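Local atomic coordinates of putative methyltransferase protein (Bacteroides fragilis, PDB entry 5BP9), a protein that binds S-adenosyl-L-homocysteine and probably acts as an S-adenosylmethionine-dependent methyltransferase. Residues 91-96 and 270-275; 155-160 and 188-193; 222-227 and 245-250. All coordinates share one frame; numbering follows the deposited sequence.

How the contacts relate
The three contacts illustrate how chemistry follows place in a methyltransferase fold. Contact 1 is buried, packed mainly through leucine side chains, with no hydrogen bond crossing the interface; it sets helix 92-100 on strand 272-279 of the seven-stranded sheet. Contact 2, partly buried, where the chain enters strands 161-166 and 195-202, mixes one leucine-phenylalanine touch with water bridges and an arginine-threonine bond. Contact 3 is buried yet polar, built round an aspartate that caps helix 248-257 and takes a tyrosine hydroxyl from across the interface. Contacts 1 and 3 meet directly, with Tyr-273 OH 2.7 Å from Ile-246 O in a probable hydrogen bond; contact 2 lies apart, its centre about 25 Å from that of contact 1.

Contact 1 of 3, residues 91-96 and 270-275; sequences PLLERT and HYDYLA
Leu-93 lies against residues 272-274, packing helix 92-100 on strand 272-279 within the mixed seven-stranded sheet of this Rossmann-like methyltransferase fold. The short segments run almost parallel, their axes at 10° and 8.5 Å apart at closest approach. At the start of the strand, the carboxylate of Asp-272 is turned back along its own chain: His-270 N donates to OD1 from above the carboxylate plane. The other oxygen, OD2, has Leu-93 CD1 beside it at 3.8 Å. Tyr-273 is met through its backbone, Leu-93 CD1 resting 3.6 Å from Tyr-273 N; the ring leaves on the other side of the strand, its hydroxyl bonding Ile-246 O. With CG beside its backbone N (chi1 -59°), Leu-93 spreads both methyls along the strand, CD1 on Tyr-273 and CD2 on Leu-274. Leu-274 slides past it in the opposite direction, leaving Leu-93 CD2 4.1 Å from Leu-274 CB. Leu-93 and Thr-96, about one turn apart, carry the helix side, and no hydrogen bond crosses the interface. Thr-96 CG2 meets Leu-274 CD2 at 3.8 Å, while Thr-96 OG1, also bonded by Lys-266, donates to Leu-92 O (2.8 Å) from above the carbonyl plane, on the opposite face from Thr-96 N.

Contact 2 of 3, residues 155-160 and 188-193; sequences ERFAAT and KQLLRP
Thr-160 and Arg-192 make the direct hydrogen bond of this contact, which joins the loop leading into strand 161-166 to the end of helix 180-190 and the short strand 191-192 after it, inside the methyltransferase domain. Arg-192 NE donates to Thr-160 OG1 at 2.9 Å and nearly straight, 172° at the hydrogen, with the oxygen at the edge of the guanidinium, in its plane. The arginine chain is extended from CG to NE and crosses the threonine at about a right angle, and its CG packs on Thr-160 CB at 3.6 Å. NH1 of the same guanidinium forms a salt bridge with Asp-162.

Weaker CH contacts run along the backbone. Thr-160 CA points its hydrogen at Leu-190 O, 3.2 Å away, and Leu-190 CA does likewise to Ala-159 O.

Leu-190 and Phe-157 cross at about a right angle; both leucine methyls stand 4.0 Å from Phe-157 CE2. Leu-190 CD2 also lies 3.2 Å from Ala-159 O, one branch thus meeting both ring and carbonyl. Leu-190 also touches Leu-152, a residue that binds S-adenosyl-L-homocysteine.

Of two waters, one relays the Gln-189 amide, through NE2, to Phe-157 O; the other donates to both Ala-159 O and Gln-189 O. Those two carbonyls cannot bond each other, and water supplies the protons, while the arginine N-H uses the threonine oxygen as an acceptor.

Contact 3 of 3, residues 222-227 and 245-250; sequences DYYGEI and YIDFQT
Tyr-223 reaches across to Asp-247, the N-cap of helix 248-257, and their hydrogen bond is the polar centre of the contact. The hydroxyl OH donates to Asp-247 OD1 at 2.6 Å, arriving on the anti side and 17° out of the carboxylate plane; ring and carboxylate planes are turned 53° against each other. On its syn side the same oxygen accepts from Thr-250 OG1, also at 2.6 Å, so two hydroxyls grip OD1. OD2 is left to take Thr-250 N, 2.9 Å away, in the capping bond. A carboxylate held this way, at a helix N-terminus and with hydroxyl donors, would probably be stabilised in its charged form.

Close by, the backbones join: Tyr-245 N donates to Gly-225 O at 2.8 Å, and Gly-225 CA makes a CH contact with Tyr-245 O. That carbonyl also sits near the plane of the Tyr-223 ring, 3.2 Å from CE2, while the methyl of Thr-250 lies over one ring face. Ile-227 adds an apolar touch, CG1 to Tyr-245 CD1 at 3.8 Å.

The tyrosines come from a type I beta turn, Tyr-223 to Glu-226, closed by Glu-226 N bonding to Tyr-223 O. With CG opposite its backbone N (chi1 171°), Tyr-223 extends toward the helix start, and its CE1 lies over one face of the Tyr-224 ring, offset toward the rim. Tyr-224 OH, in turn, bonds to Asp-203.

The contact thus ties the turn entering strand 226-233 to the linker that leaves strand 236-244, its antiparallel neighbour, for helix 248-257; in the adjoining sheet, Ser-201 of strand 195-202 bonds Ile-246 N, and strand 272-279 lies next to it.

Contact 1 of 3, residues 91-96 and 270-275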
loop_
_atom_site.group_PDB
_atom_site.type_symbol
_atom_site.label_atom_id
_atom_site.label_comp_id
_atom_site.label_asym_id
_atom_site.label_seq_id
_atom_site.Cartn_x
_atom_site.Cartn_y
_atom_site.Cartn_z
ATOM N N PRO A 91 -5.516 9.165 8.727
ATOM C CA PRO A 91 -6.877 8.684 8.959
ATOM C C PRO A 91 -7.010 7.574 9.999
ATOM O O PRO A 91 -6.027 6.917 10.324
ATOM C CB PRO A 91 -7.359 8.240 7.575
ATOM C CG PRO A 91 -6.169 8.068 6.747
ATOM C CD PRO A 91 -5.095 8.923 7.314
ATOM N N LEU A 92 -8.225 7.413 10.519
ATOM C CA LEU A 92 -8.529 6.463 11.587
ATOM C C LEU A 92 -7.898 5.088 11.410
ATOM O O LEU A 92 -7.259 4.567 12.321
ATOM C CB LEU A 92 -10.040 6.307 11.702
ATOM C CG LEU A 92 -10.548 5.302 12.731
ATOM C CD1 LEU A 92 -10.162 5.757 14.135
ATOM C CD2 LEU A 92 -12.055 5.139 12.598
ATOM N N LEU A 93 -8.072 4.497 10.236
ATOM C CA LEU A 93 -7.613 3.118 10.064
ATOM C C LEU A 93 -6.100 3.025 10.105
ATOM O O LEU A 93 -5.549 2.038 10.629
ATOM C CB LEU A 93 -8.170 2.499 8.793
ATOM C CG LEU A 93 -9.709 2.457 8.698
ATOM C CD1 LEU A 93 -10.115 1.847 7.361
ATOM C CD2 LEU A 93 -10.333 1.684 9.840
ATOM N N GLU A 94 -5.439 4.048 9.592
ATOM C CA GLU A 94 -3.984 4.096 9.596
ATOM C C GLU A 94 -3.441 4.341 10.999
ATOM O O GLU A 94 -2.498 3.663 11.424
ATOM C CB GLU A 94 -3.461 5.138 8.604
ATOM C CG GLU A 94 -3.832 4.798 7.160
ATOM C CD GLU A 94 -3.413 5.863 6.178
ATOM O OE1 GLU A 94 -2.527 6.671 6.506
ATOM O OE2 GLU A 94 -3.990 5.895 5.066
ATOM N N ARG A 95 -4.054 5.277 11.727
ATOM C CA ARG A 95 -3.659 5.539 13.109
ATOM C C ARG A 95 -3.795 4.279 13.952
ATOM O O ARG A 95 -2.928 3.974 14.785
ATOM C CB ARG A 95 -4.500 6.679 13.725
ATOM C CG ARG A 95 -4.339 8.031 13.060
ATOM C CD ARG A 95 -4.978 9.144 13.893
ATOM N NE ARG A 95 -6.391 8.899 14.239
ATOM C CZ ARG A 95 -7.463 9.363 13.582
ATOM N NH1 ARG A 95 -7.352 10.100 12.477
ATOM N NH2 ARG A 95 -8.681 9.069 14.030
ATOM N N THR A 96 -4.886 3.542 13.727
ATOM C CA THR A 96 -5.189 2.336 14.474
ATOM C C THR A 96 -4.100 1.296 14.220
ATOM O O THR A 96 -3.576 0.674 15.139
ATOM C CB THR A 96 -6.578 1.772 14.076
ATOM O OG1 THR A 96 -7.589 2.755 14.370
ATOM C CG2 THR A 96 -6.878 0.467 14.821
ATOM N N HIS A 270 -16.772 4.782 5.299
ATOM C CA HIS A 270 -16.872 4.869 3.834
ATOM C C HIS A 270 -16.505 3.515 3.195
ATOM O O HIS A 270 -15.664 3.436 2.287
ATOM C CB HIS A 270 -15.981 6.013 3.325
ATOM N N TYR A 271 -17.143 2.455 3.695
ATOM C CA TYR A 271 -16.986 1.075 3.175
ATOM C C TYR A 271 -15.553 0.524 3.305
ATOM O O TYR A 271 -15.195 -0.459 2.671
ATOM C CB TYR A 271 -17.484 0.941 1.718
ATOM C CG TYR A 271 -18.941 1.299 1.545
ATOM C CD1 TYR A 271 -19.939 0.402 1.909
ATOM C CD2 TYR A 271 -19.305 2.527 1.046
ATOM C CE1 TYR A 271 -21.285 0.725 1.761
ATOM C CE2 TYR A 271 -20.651 2.881 0.901
ATOM C CZ TYR A 271 -21.635 1.971 1.256
ATOM O OH TYR A 271 -22.975 2.296 1.116
ATOM N N ASP A 272 -14.776 1.165 4.164
ATOM C CA ASP A 272 -13.387 0.837 4.409
ATOM C C ASP A 272 -13.203 0.091 5.724
ATOM O O ASP A 272 -14.024 0.177 6.640
ATOM C CB ASP A 272 -12.468 2.072 4.342
ATOM C CG ASP A 272 -12.974 3.265 5.140
ATOM O OD1 ASP A 272 -14.123 3.276 5.622
ATOM O OD2 ASP A 272 -12.178 4.199 5.274
ATOM N N TYR A 273 -12.103 -0.657 5.800
ATOM C CA TYR A 273 -11.829 -1.459 6.975
ATOM C C TYR A 273 -10.347 -1.750 7.129
ATOM O O TYR A 273 -9.580 -1.665 6.147
ATOM C CB TYR A 273 -12.612 -2.771 6.940
ATOM C CG TYR A 273 -12.123 -3.697 5.860
ATOM C CD1 TYR A 273 -12.620 -3.592 4.589
ATOM C CD2 TYR A 273 -11.134 -4.640 6.120
ATOM C CE1 TYR A 273 -12.153 -4.373 3.548
ATOM C CE2 TYR A 273 -10.647 -5.457 5.095
ATOM C CZ TYR A 273 -11.164 -5.328 3.820
ATOM O OH TYR A 273 -10.653 -6.120 2.842
ATOM N N LEU A 274 -9.985 -2.098 8.364
ATOM C CA LEU A 274 -8.651 -2.579 8.712
ATOM C C LEU A 274 -8.786 -4.019 9.118
ATOM O O LEU A 274 -9.625 -4.340 9.978
ATOM C CB LEU A 274 -8.036 -1.753 9.828
ATOM C CG LEU A 274 -6.636 -2.182 10.322
ATOM C CD1 LEU A 274 -5.559 -1.923 9.275
ATOM C CD2 LEU A 274 -6.303 -1.525 11.647
ATOM N N ALA A 275 -7.973 -4.884 8.491
ATOM C CA ALA A 275 -7.936 -6.298 8.813
ATOM C C ALA A 275 -6.559 -6.719 9.302
ATOM O O ALA A 275 -5.543 -6.088 8.985
ATOM C CB ALA A 275 -8.308 -7.137 7.599
#

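Contact 2 of 3, residues 155-160 and 188-193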
loop_
_atom_site.group_PDB
_atom_site.type_symbol
_atom_site.label_atom_id
_atom_site.label_comp_id
_atom_site.label_asym_id
_atom_site.label_seq_id
_atom_site.Cartn_x
_atom_site.Cartn_y
_atom_site.Cartn_z
ATOM N N GLU A 155 12.125 -12.100 -5.436
ATOM C CA GLU A 155 12.573 -13.353 -4.831
ATOM C C GLU A 155 13.807 -13.155 -3.964
ATOM O O GLU A 155 14.064 -13.962 -3.071
ATOM C CB GLU A 155 12.867 -14.404 -5.909
ATOM C CG GLU A 155 11.636 -14.861 -6.669
ATOM C CD GLU A 155 11.275 -14.022 -7.885
ATOM O OE1 GLU A 155 11.921 -12.942 -8.142
ATOM O OE2 GLU A 155 10.330 -14.472 -8.590
ATOM N N ARG A 156 14.604 -12.117 -4.265
ATOM C CA ARG A 156 15.815 -11.816 -3.497
ATOM C C ARG A 156 15.568 -11.013 -2.216
ATOM O O ARG A 156 16.478 -10.861 -1.423
ATOM C CB ARG A 156 16.837 -11.054 -4.361
ATOM C CG ARG A 156 17.227 -11.722 -5.680
ATOM C CD ARG A 156 17.878 -10.715 -6.627
ATOM N NE ARG A 156 16.981 -9.602 -6.973
ATOM C CZ ARG A 156 17.341 -8.498 -7.629
ATOM N NH1 ARG A 156 18.597 -8.328 -8.040
ATOM N NH2 ARG A 156 16.437 -7.549 -7.882
ATOM N N PHE A 157 14.364 -10.468 -2.025
ATOM C CA PHE A 157 14.035 -9.697 -0.819
ATOM C C PHE A 157 13.722 -10.689 0.294
ATOM O O PHE A 157 12.699 -11.402 0.253
ATOM C CB PHE A 157 12.832 -8.762 -1.071
ATOM C CG PHE A 157 12.329 -8.047 0.160
ATOM C CD1 PHE A 157 13.205 -7.361 1.008
ATOM C CD2 PHE A 157 10.966 -8.010 0.451
ATOM C CE1 PHE A 157 12.746 -6.703 2.136
ATOM C CE2 PHE A 157 10.506 -7.357 1.584
ATOM C CZ PHE A 157 11.398 -6.697 2.425
ATOM N N ALA A 158 14.604 -10.736 1.282
ATOM C CA ALA A 158 14.528 -11.735 2.344
ATOM C C ALA A 158 14.898 -11.048 3.629
ATOM O O ALA A 158 15.995 -10.490 3.745
ATOM C CB ALA A 158 15.486 -12.892 2.065
ATOM N N ALA A 159 13.953 -11.068 4.550
ATOM C CA ALA A 159 14.037 -10.463 5.876
ATOM C C ALA A 159 12.785 -10.914 6.598
ATOM O O ALA A 159 11.844 -11.359 5.949
ATOM C CB ALA A 159 14.113 -8.951 5.798
ATOM N N THR A 160 12.771 -10.849 7.925
ATOM C CA THR A 160 11.574 -11.277 8.658
ATOM C C THR A 160 11.097 -10.195 9.625
ATOM O O THR A 160 11.865 -9.349 10.082
ATOM C CB THR A 160 11.743 -12.623 9.384
ATOM O OG1 THR A 160 12.667 -12.475 10.474
ATOM C CG2 THR A 160 12.195 -13.671 8.429
ATOM N N LYS A 188 4.381 -15.728 4.018
ATOM C CA LYS A 188 4.955 -16.828 4.788
ATOM C C LYS A 188 6.478 -16.687 4.946
ATOM O O LYS A 188 7.006 -17.033 6.011
ATOM C CB LYS A 188 4.616 -18.179 4.163
ATOM C CG LYS A 188 3.168 -18.565 4.331
ATOM C CD LYS A 188 2.869 -19.890 3.641
ATOM N N GLN A 189 7.173 -16.212 3.899
ATOM C CA GLN A 189 8.628 -16.031 3.964
ATOM C C GLN A 189 9.039 -14.871 4.867
ATOM O O GLN A 189 10.116 -14.877 5.447
ATOM C CB GLN A 189 9.207 -15.754 2.568
ATOM C CG GLN A 189 9.005 -16.823 1.481
ATOM C CD GLN A 189 9.200 -16.247 0.053
ATOM O OE1 GLN A 189 8.449 -16.573 -0.873
ATOM N NE2 GLN A 189 10.195 -15.373 -0.117
ATOM N N LEU A 190 8.194 -13.840 4.923
ATOM C CA LEU A 190 8.519 -12.601 5.623
ATOM C C LEU A 190 8.059 -12.504 7.070
ATOM O O LEU A 190 8.547 -11.635 7.803
ATOM C CB LEU A 190 7.928 -11.403 4.837
ATOM C CG LEU A 190 8.457 -11.122 3.428
ATOM C CD1 LEU A 190 7.717 -9.939 2.843
ATOM C CD2 LEU A 190 9.979 -10.902 3.414
ATOM N N LEU A 191 7.131 -13.361 7.483
ATOM C CA LEU A 191 6.573 -13.266 8.826
ATOM C C LEU A 191 7.306 -14.116 9.845
ATOM O O LEU A 191 7.547 -15.313 9.615
ATOM C CB LEU A 191 5.105 -13.655 8.840
ATOM C CG LEU A 191 4.143 -12.626 8.283
ATOM C CD1 LEU A 191 2.751 -13.229 8.110
ATOM C CD2 LEU A 191 4.062 -11.379 9.153
ATOM N N ARG A 192 7.624 -13.495 10.973
ATOM C CA ARG A 192 8.120 -14.238 12.138
ATOM C C ARG A 192 6.979 -15.006 12.783
ATOM O O ARG A 192 5.803 -14.682 12.572
ATOM C CB ARG A 192 8.742 -13.283 13.137
ATOM C CG ARG A 192 9.994 -12.658 12.584
ATOM C CD ARG A 192 10.634 -11.651 13.492
ATOM N NE ARG A 192 11.836 -11.081 12.884
ATOM C CZ ARG A 192 12.544 -10.067 13.383
ATOM N NH1 ARG A 192 12.224 -9.497 14.532
ATOM N NH2 ARG A 192 13.589 -9.612 12.720
ATOM N N PRO A 193 7.315 -16.013 13.611
ATOM C CA PRO A 193 6.270 -16.680 14.403
ATOM C C PRO A 193 5.439 -15.687 15.204
ATOM O O PRO A 193 5.987 -14.726 15.768
ATOM C CB PRO A 193 7.077 -17.555 15.352
ATOM C CG PRO A 193 8.304 -17.879 14.593
ATOM C CD PRO A 193 8.639 -16.631 13.838
HETATM O O HOH W 1 12.001 -13.986 1.185
HETATM O O HOH W 2 12.307 -13.771 3.886
#

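Contact 3 of 3, residues 222-227 and 245-250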
loop_
_atom_site.group_PDB
_atom_site.type_symbol
_atom_site.label_atom_id
_atom_site.label_comp_id
_atom_site.label_asym_id
_atom_site.label_seq_id
_atom_site.Cartn_x
_atom_site.Cartn_y
_atom_site.Cartn_z
ATOM N N ASP A 222 -14.517 -10.388 -14.311
ATOM C CA ASP A 222 -13.533 -9.933 -13.326
ATOM C C ASP A 222 -14.199 -9.314 -12.076
ATOM O O ASP A 222 -15.271 -8.704 -12.165
ATOM C CB ASP A 222 -12.562 -8.924 -13.980
ATOM N N TYR A 223 -13.526 -9.445 -10.944
ATOM C CA TYR A 223 -13.979 -8.928 -9.663
ATOM C C TYR A 223 -13.990 -7.398 -9.730
ATOM O O TYR A 223 -13.042 -6.787 -10.253
ATOM C CB TYR A 223 -13.058 -9.423 -8.544
ATOM C CG TYR A 223 -13.300 -8.793 -7.202
ATOM C CD1 TYR A 223 -14.508 -8.974 -6.528
ATOM C CD2 TYR A 223 -12.331 -8.020 -6.583
ATOM C CE1 TYR A 223 -14.740 -8.403 -5.285
ATOM C CE2 TYR A 223 -12.556 -7.446 -5.351
ATOM C CZ TYR A 223 -13.769 -7.640 -4.698
ATOM O OH TYR A 223 -14.019 -7.054 -3.471
ATOM N N TYR A 224 -15.053 -6.781 -9.215
ATOM C CA TYR A 224 -15.242 -5.343 -9.365
ATOM C C TYR A 224 -14.126 -4.490 -8.715
ATOM O O TYR A 224 -13.890 -3.371 -9.145
ATOM C CB TYR A 224 -16.613 -4.880 -8.853
ATOM C CG TYR A 224 -16.890 -5.220 -7.404
ATOM C CD1 TYR A 224 -16.371 -4.467 -6.360
ATOM C CD2 TYR A 224 -17.684 -6.317 -7.082
ATOM C CE1 TYR A 224 -16.627 -4.812 -5.032
ATOM C CE2 TYR A 224 -17.952 -6.644 -5.781
ATOM C CZ TYR A 224 -17.410 -5.901 -4.753
ATOM O OH TYR A 224 -17.707 -6.273 -3.459
ATOM N N GLY A 225 -13.454 -5.026 -7.700
ATOM C CA GLY A 225 -12.353 -4.326 -7.036
ATOM C C GLY A 225 -11.033 -4.348 -7.803
ATOM O O GLY A 225 -10.070 -3.703 -7.368
ATOM N N GLU A 226 -10.975 -5.069 -8.927
ATOM C CA GLU A 226 -9.774 -5.086 -9.788
ATOM C C GLU A 226 -9.809 -3.859 -10.717
ATOM O O GLU A 226 -10.405 -3.900 -11.815
ATOM C CB GLU A 226 -9.681 -6.402 -10.576
ATOM C CG GLU A 226 -9.378 -7.604 -9.678
ATOM C CD GLU A 226 -9.305 -8.917 -10.399
ATOM O OE1 GLU A 226 -9.844 -9.038 -11.521
ATOM O OE2 GLU A 226 -8.734 -9.854 -9.832
ATOM N N ILE A 227 -9.203 -2.777 -10.232
ATOM C CA ILE A 227 -9.168 -1.459 -10.890
ATOM C C ILE A 227 -7.795 -1.322 -11.553
ATOM O O ILE A 227 -6.828 -1.952 -11.153
ATOM C CB ILE A 227 -9.347 -0.323 -9.817
ATOM C CG1 ILE A 227 -10.658 -0.501 -9.054
ATOM C CG2 ILE A 227 -9.317 1.087 -10.413
ATOM C CD1 ILE A 227 -11.860 -0.649 -9.944
ATOM N N TYR A 245 -8.712 -3.330 -4.897
ATOM C CA TYR A 245 -9.539 -3.086 -3.705
ATOM C C TYR A 245 -10.262 -4.387 -3.409
ATOM O O TYR A 245 -10.646 -5.088 -4.327
ATOM C CB TYR A 245 -10.563 -1.967 -3.957
ATOM C CG TYR A 245 -9.937 -0.627 -4.229
ATOM C CD1 TYR A 245 -9.401 -0.340 -5.481
ATOM C CD2 TYR A 245 -9.873 0.338 -3.251
ATOM C CE1 TYR A 245 -8.793 0.874 -5.739
ATOM C CE2 TYR A 245 -9.272 1.569 -3.500
ATOM C CZ TYR A 245 -8.731 1.832 -4.746
ATOM O OH TYR A 245 -8.119 3.053 -5.007
ATOM N N ILE A 246 -10.406 -4.733 -2.139
ATOM C CA ILE A 246 -10.978 -6.029 -1.807
ATOM C C ILE A 246 -11.860 -5.882 -0.571
ATOM O O ILE A 246 -11.463 -5.288 0.449
ATOM C CB ILE A 246 -9.872 -7.098 -1.644
ATOM C CG1 ILE A 246 -10.465 -8.505 -1.509
ATOM C CG2 ILE A 246 -8.950 -6.778 -0.464
ATOM C CD1 ILE A 246 -9.437 -9.603 -1.620
ATOM N N ASP A 247 -13.079 -6.394 -0.682
ATOM C CA ASP A 247 -13.990 -6.435 0.486
ATOM C C ASP A 247 -13.544 -7.487 1.488
ATOM O O ASP A 247 -12.833 -8.443 1.120
ATOM C CB ASP A 247 -15.438 -6.681 0.012
ATOM C CG ASP A 247 -15.651 -8.075 -0.484
ATOM O OD1 ASP A 247 -15.435 -8.325 -1.669
ATOM O OD2 ASP A 247 -15.975 -8.960 0.334
ATOM N N PHE A 248 -13.961 -7.325 2.750
ATOM C CA PHE A 248 -13.455 -8.208 3.807
ATOM C C PHE A 248 -13.795 -9.694 3.574
ATOM O O PHE A 248 -12.956 -10.572 3.835
ATOM C CB PHE A 248 -13.945 -7.790 5.211
ATOM C CG PHE A 248 -13.433 -8.709 6.296
ATOM C CD1 PHE A 248 -12.127 -8.589 6.755
ATOM C CD2 PHE A 248 -14.202 -9.761 6.768
ATOM C CE1 PHE A 248 -11.630 -9.450 7.711
ATOM C CE2 PHE A 248 -13.706 -10.630 7.711
ATOM C CZ PHE A 248 -12.423 -10.482 8.183
ATOM N N GLN A 249 -15.002 -9.997 3.090
ATOM C CA GLN A 249 -15.364 -11.406 2.910
ATOM C C GLN A 249 -14.511 -12.051 1.825
ATOM O O GLN A 249 -14.080 -13.212 1.952
ATOM C CB GLN A 249 -16.848 -11.624 2.606
ATOM C CG GLN A 249 -17.758 -11.294 3.773
ATOM C CD GLN A 249 -17.840 -9.800 4.026
ATOM O OE1 GLN A 249 -18.035 -9.024 3.093
ATOM N NE2 GLN A 249 -17.642 -9.384 5.266
ATOM N N THR A 250 -14.260 -11.295 0.745
ATOM C CA THR A 250 -13.402 -11.819 -0.313
ATOM C C THR A 250 -11.970 -12.032 0.229
ATOM O O THR A 250 -11.338 -13.052 -0.044
ATOM C CB THR A 250 -13.444 -10.922 -1.573
ATOM O OG1 THR A 250 -14.795 -10.845 -2.037
ATOM C CG2 THR A 250 -12.564 -11.494 -2.713
#